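Local coordinates for protein glycosyltransferase Gtf1 (Streptococcus pneumoniae, PDB 4PQG) that belongs to the glycosyltransferases of the GT-B clan and carries, beside its two Rossmann-like domains, an extended antiparallel beta-sheet domain, at residues A[107-112]-A[122-127]. Sequence-based numbering, arbitrary orientation.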
loop_
_atom_site.group_PDB
_atom_site.type_symbol
_atom_site.label_atom_id
_atom_site.label_comp_id
_atom_site.label_asym_id
_atom_site.label_seq_id
_atom_site.Cartn_x
_atom_site.Cartn_y
_atom_site.Cartn_z
ATOM N N GLY A 107 23.992 12.421 -8.809
ATOM C CA GLY A 107 23.277 11.459 -7.970
ATOM C C GLY A 107 23.117 10.130 -8.695
ATOM O O GLY A 107 24.104 9.534 -9.141
ATOM N N LYS A 108 21.868 9.686 -8.830
ATOM C CA LYS A 108 21.527 8.417 -9.497
ATOM C C LYS A 108 21.486 8.532 -11.032
ATOM O O LYS A 108 21.273 7.535 -11.729
ATOM C CB LYS A 108 20.163 7.921 -9.007
ATOM C CG LYS A 108 20.134 7.433 -7.570
ATOM C CD LYS A 108 18.714 7.127 -7.135
ATOM C CE LYS A 108 18.689 6.569 -5.725
ATOM N NZ LYS A 108 17.302 6.195 -5.350
ATOM N N VAL A 109 21.662 9.746 -11.553
ATOM C CA VAL A 109 21.541 9.992 -12.983
ATOM C C VAL A 109 22.927 10.034 -13.644
ATOM O O VAL A 109 23.715 10.955 -13.399
ATOM C CB VAL A 109 20.739 11.271 -13.252
ATOM C CG1 VAL A 109 20.530 11.480 -14.743
ATOM C CG2 VAL A 109 19.396 11.218 -12.516
ATOM N N LEU A 110 23.234 9.005 -14.436
ATOM C CA LEU A 110 24.509 8.922 -15.151
ATOM C C LEU A 110 24.302 9.070 -16.651
ATOM O O LEU A 110 23.674 8.223 -17.300
ATOM C CB LEU A 110 25.234 7.610 -14.831
ATOM C CG LEU A 110 26.660 7.401 -15.371
ATOM C CD1 LEU A 110 27.685 8.241 -14.602
ATOM C CD2 LEU A 110 27.058 5.928 -15.316
ATOM N N ARG A 111 24.818 10.159 -17.201
ATOM C CA ARG A 111 24.709 10.383 -18.626
ATOM C C ARG A 111 26.026 10.049 -19.309
ATOM O O ARG A 111 27.081 10.567 -18.930
ATOM C CB ARG A 111 24.267 11.816 -18.921
ATOM C CG ARG A 111 23.912 12.031 -20.376
ATOM C CD ARG A 111 23.018 13.235 -20.554
ATOM N NE ARG A 111 21.706 13.031 -19.944
ATOM C CZ ARG A 111 20.727 13.929 -19.964
ATOM N NH1 ARG A 111 20.912 15.101 -20.566
ATOM N NH2 ARG A 111 19.564 13.653 -19.385
ATOM N N VAL A 112 25.944 9.171 -20.306
ATOM C CA VAL A 112 27.092 8.691 -21.047
ATOM C C VAL A 112 27.040 9.286 -22.450
ATOM O O VAL A 112 26.068 9.099 -23.203
ATOM C CB VAL A 112 27.131 7.148 -21.061
ATOM C CG1 VAL A 112 28.251 6.612 -21.950
ATOM C CG2 VAL A 112 27.267 6.617 -19.641
ATOM N N THR A 122 21.262 7.963 -21.015
ATOM C CA THR A 122 21.136 8.310 -19.603
ATOM C C THR A 122 20.767 7.058 -18.816
ATOM O O THR A 122 19.738 6.417 -19.087
ATOM C CB THR A 122 20.112 9.440 -19.387
ATOM O OG1 THR A 122 20.410 10.524 -20.275
ATOM C CG2 THR A 122 20.135 9.935 -17.937
ATOM N N CYS A 123 21.630 6.692 -17.872
ATOM C CA CYS A 123 21.377 5.576 -16.980
ATOM C C CYS A 123 20.834 6.059 -15.648
ATOM O O CYS A 123 21.333 7.040 -15.065
ATOM C CB CYS A 123 22.644 4.753 -16.736
ATOM S SG CYS A 123 23.348 3.971 -18.209
ATOM N N TYR A 124 19.817 5.354 -15.169
ATOM C CA TYR A 124 19.236 5.619 -13.867
ATOM C C TYR A 124 19.637 4.507 -12.920
ATOM O O TYR A 124 19.152 3.375 -13.002
ATOM C CB TYR A 124 17.715 5.808 -13.971
ATOM C CG TYR A 124 17.355 7.073 -14.727
ATOM C CD1 TYR A 124 17.095 8.267 -14.051
ATOM C CD2 TYR A 124 17.327 7.090 -16.127
ATOM C CE1 TYR A 124 16.782 9.433 -14.748
ATOM C CE2 TYR A 124 17.028 8.249 -16.829
ATOM C CZ TYR A 124 16.758 9.414 -16.138
ATOM O OH TYR A 124 16.447 10.554 -16.843
ATOM N N LEU A 125 20.559 4.844 -12.029
ATOM C CA LEU A 125 21.187 3.889 -11.130
ATOM C C LEU A 125 20.290 3.536 -9.964
ATOM O O LEU A 125 19.534 4.389 -9.488
ATOM C CB LEU A 125 22.517 4.458 -10.603
ATOM C CG LEU A 125 23.564 4.774 -11.674
ATOM C CD1 LEU A 125 24.465 5.910 -11.210
ATOM C CD2 LEU A 125 24.363 3.532 -12.035
ATOM N N VAL A 126 20.376 2.283 -9.512
ATOM C CA VAL A 126 19.650 1.832 -8.330
ATOM C C VAL A 126 20.198 2.611 -7.136
ATOM O O VAL A 126 19.437 3.123 -6.319
ATOM C CB VAL A 126 19.828 0.309 -8.080
ATOM C CG1 VAL A 126 19.075 -0.157 -6.837
ATOM C CG2 VAL A 126 19.351 -0.492 -9.276
ATOM N N ASP A 127 21.526 2.715 -7.083
ATOM C CA ASP A 127 22.250 3.282 -5.947
ATOM C C ASP A 127 23.330 4.223 -6.491
ATOM O O ASP A 127 24.175 3.810 -7.296
ATOM C CB ASP A 127 22.872 2.129 -5.148
ATOM C CG ASP A 127 23.517 2.574 -3.832
ATOM O OD1 ASP A 127 24.179 3.635 -3.776
ATOM O OD2 ASP A 127 23.376 1.821 -2.849
HETATM O O HOH W 1 16.898 3.003 -6.244
#
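L110 and C123 face each other as the hydrogen-bonded pair of an antiparallel hairpin and exchange two backbone bonds, L110 N to C123 O at 2.8 Å and C123 N to L110 O at 2.6 Å. Beyond them L125 N donates to K108 O at 2.8 Å. The V109–Y124 and R111–T122 pairs are non-hydrogen-bonded, and their side chains share one face of the sheet. There CG1 of V109 meets CG2 of T122 at 3.6 Å, while its other methyl, CG2, leans on the ring of Y124, 3.9 Å from CE1. With T122 OG1 anti to its own carbonyl carbon (chi1 -50°), CG2 is left to face V109 and the hydroxyl meets R111, whose NE gives it a weak, bent bond, 2.8 Å long with 126° at the hydrogen. A bend at chi3 in the R111 side chain accompanies this approach of NE to T122 OG1.

On the other face CD1 of L125 comes within 4.1 Å of L110 CB, and C123 packs beside them. Helix 89-93 covers this apolar patch through V89 and V92, while R103 and K105 of strand 100-106 border it. At the open end of the hairpin the extended chain of K108 runs alongside the L125 and V126 carbonyls; a water donates to V126 O and weakly accepts from K108 NZ, linking the two. Strand 133-140 continues the sheet beyond T122 and Y124, and H135 stacks on the Y124 ring.

Strands 109-114 and 119-125 are thus consecutive members of the meandering sheet of the GtfA extended beta-sheet domain. Their register rests on the backbone bonds, with one face mainly apolar and buried under the helix; the other mixes methyl and ring contacts with a poorly aligned arginine–threonine bond that probably contributes little directional strength.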